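Rutinosidase (PDB 6I1A) hydrolyses rutinosides as a family 5 glycoside hydrolase and probably also cleaves beta-1,3-glucans of the fungal cell wall. Local coordinates at residues H267-Y270 against E271-S275. Numbering follows the deposited sequence.
Sequences HYYY and EHMDS. With EDO (1,2-ethanediol), chain T.
The loop that leaves strand 261-269 of this TIM-barrel glycoside hydrolase, on its way to helix 280-290, folds back on the strand end through Ser275 and Met273, which both meet Tyr269. Ser275 OG donates to Tyr269 O at 2.7 Å, coming in the carbonyl plane with a C=O...donor angle of 152°. The same carbonyl accepts from Thr309 OG1, and Ser275 OG also bonds Thr309 N, so the turn is tied to the chain just past strand 299-308.

Between those residues Met273 lays its thioether against the strand. With CG held between the backbone N and the carbonyl carbon (chi1 63°) and the chain extended at chi2, SD lies at the edge of the Tyr269 ring, 3.9 Å from CD1, a Met-aromatic contact. A bend at chi3 then brings the methyl CE to Tyr268 O, 3.5 Å away. The far end of the Tyr269 ring reaches helix 280-290, where OH is hydrogen-bonded to Asp287.

Tyr270 and Glu271 extend side by side in the same direction, ring and carboxylate planes 47° apart, and Glu271 CD comes within 3.7 Å of Tyr270 CE1. One water joins their ends: it is 2.9 Å from Tyr270 OH, in the plane of that ring, and donates to Glu271 OE2. Glu271 CG also lies above one face of the His272 imidazole, toward the rim; NE2 of His272 hydrogen-bonds O2 at 3.1 Å, and more weakly O1, of an ethanediol probably from the crystallisation liquor.

In buried Tyr269, O accepts two hydroxyls: Ser275 closes the turn, and Thr309 joins it to the neighbouring strand's end. The Tyr270-Glu271 pair is linked by a water as well as by contact, and that water may modestly help to stabilise the carboxylate's charge.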
loop_
_atom_site.group_PDB
_atom_site.type_symbol
_atom_site.label_atom_id
_atom_site.label_comp_id
_atom_site.label_asym_id
_atom_site.label_seq_id
_atom_site.Cartn_x
_atom_site.Cartn_y
_atom_site.Cartn_z
ATOM N N HIS A 267 2.177 -4.082 12.116
ATOM C CA HIS A 267 2.925 -4.157 10.834
ATOM C C HIS A 267 3.327 -5.592 10.539
ATOM O O HIS A 267 4.154 -6.154 11.291
ATOM C CB HIS A 267 4.196 -3.261 10.909
ATOM C CG HIS A 267 3.893 -1.813 11.070
ATOM N ND1 HIS A 267 2.998 -1.147 10.276
ATOM C CD2 HIS A 267 4.380 -0.931 11.979
ATOM C CE1 HIS A 267 2.981 0.136 10.674
ATOM N NE2 HIS A 267 3.796 0.298 11.727
ATOM N N TYR A 268 2.787 -6.124 9.464
ATOM C CA TYR A 268 3.062 -7.488 9.004
ATOM C C TYR A 268 3.456 -7.485 7.552
ATOM O O TYR A 268 3.216 -6.535 6.799
ATOM C CB TYR A 268 1.819 -8.362 9.238
ATOM C CG TYR A 268 1.532 -8.676 10.681
ATOM C CD1 TYR A 268 2.331 -9.565 11.369
ATOM C CD2 TYR A 268 0.478 -8.079 11.370
ATOM C CE1 TYR A 268 2.062 -9.949 12.671
ATOM C CE2 TYR A 268 0.188 -8.478 12.664
ATOM C CZ TYR A 268 0.982 -9.391 13.309
ATOM O OH TYR A 268 0.620 -9.843 14.578
ATOM N N TYR A 269 4.094 -8.577 7.163
ATOM C CA TYR A 269 4.779 -8.693 5.840
ATOM C C TYR A 269 4.482 -9.993 5.123
ATOM O O TYR A 269 5.081 -10.216 4.070
ATOM C CB TYR A 269 6.277 -8.511 6.035
ATOM C CG TYR A 269 6.579 -7.258 6.796
ATOM C CD1 TYR A 269 6.586 -5.993 6.218
ATOM C CD2 TYR A 269 6.854 -7.328 8.148
ATOM C CE1 TYR A 269 6.760 -4.841 6.964
ATOM C CE2 TYR A 269 7.028 -6.193 8.913
ATOM C CZ TYR A 269 6.973 -4.935 8.335
ATOM O OH TYR A 269 7.119 -3.792 9.053
ATOM N N TYR A 270 3.611 -10.841 5.654
ATOM C CA TYR A 270 3.530 -12.266 5.252
ATOM C C TYR A 270 2.580 -12.465 4.078
ATOM O O TYR A 270 2.542 -13.593 3.519
ATOM C CB TYR A 270 3.124 -13.165 6.434
ATOM C CG TYR A 270 1.784 -12.842 7.047
ATOM C CD1 TYR A 270 0.590 -13.294 6.506
ATOM C CD2 TYR A 270 1.680 -12.071 8.185
ATOM C CE1 TYR A 270 -0.640 -12.923 7.045
ATOM C CE2 TYR A 270 0.460 -11.721 8.761
ATOM C CZ TYR A 270 -0.707 -12.177 8.202
ATOM O OH TYR A 270 -1.942 -11.843 8.790
ATOM N N GLU A 271 1.824 -11.426 3.657
ATOM C CA GLU A 271 1.051 -11.534 2.390
ATOM C C GLU A 271 0.956 -10.158 1.736
ATOM O O GLU A 271 1.136 -9.115 2.377
ATOM C CB GLU A 271 -0.340 -12.096 2.646
ATOM C CG GLU A 271 -1.184 -11.240 3.566
ATOM C CD GLU A 271 -2.505 -11.891 4.007
ATOM O OE1 GLU A 271 -2.665 -13.102 3.852
ATOM O OE2 GLU A 271 -3.307 -11.153 4.638
ATOM N N HIS A 272 0.563 -10.188 0.454
ATOM C CA HIS A 272 0.106 -8.988 -0.289
ATOM C C HIS A 272 1.221 -7.971 -0.581
ATOM O O HIS A 272 0.937 -6.793 -0.778
ATOM C CB HIS A 272 -1.060 -8.299 0.453
ATOM C CG HIS A 272 -2.241 -9.201 0.588
ATOM N ND1 HIS A 272 -3.190 -9.024 1.596
ATOM C CD2 HIS A 272 -2.665 -10.225 -0.181
ATOM C CE1 HIS A 272 -4.115 -9.935 1.441
ATOM N NE2 HIS A 272 -3.842 -10.686 0.366
ATOM N N MET A 273 2.469 -8.436 -0.640
ATOM C CA MET A 273 3.572 -7.542 -1.016
ATOM C C MET A 273 4.735 -8.421 -1.487
ATOM O O MET A 273 4.779 -9.590 -1.221
ATOM C CB MET A 273 3.993 -6.633 0.147
ATOM C CG MET A 273 4.530 -7.411 1.311
ATOM S SD MET A 273 4.741 -6.415 2.822
ATOM C CE MET A 273 3.036 -6.283 3.339
ATOM N N ASP A 274 5.693 -7.769 -2.129
ATOM C CA ASP A 274 6.901 -8.443 -2.657
ATOM C C ASP A 274 8.001 -8.478 -1.608
ATOM O O ASP A 274 9.214 -8.274 -1.897
ATOM C CB ASP A 274 7.291 -7.740 -3.940
ATOM C CG ASP A 274 6.296 -7.977 -5.064
ATOM O OD1 ASP A 274 5.808 -9.120 -5.140
ATOM O OD2 ASP A 274 6.053 -7.031 -5.789
ATOM N N SER A 275 7.633 -8.779 -0.361
ATOM C CA SER A 275 8.609 -8.912 0.709
ATOM C C SER A 275 9.337 -10.271 0.657
ATOM O O SER A 275 8.719 -11.287 0.296
ATOM C CB SER A 275 7.982 -8.704 2.039
ATOM O OG SER A 275 6.976 -9.659 2.247
HETATM C C1 EDO T . -7.230 -12.236 0.107
HETATM O O1 EDO T . -6.292 -11.967 1.196
HETATM C C2 EDO T . -6.703 -13.049 -1.013
HETATM O O2 EDO T . -5.400 -12.662 -1.437
HETATM O O HOH W 1 -4.340 -12.552 7.372
#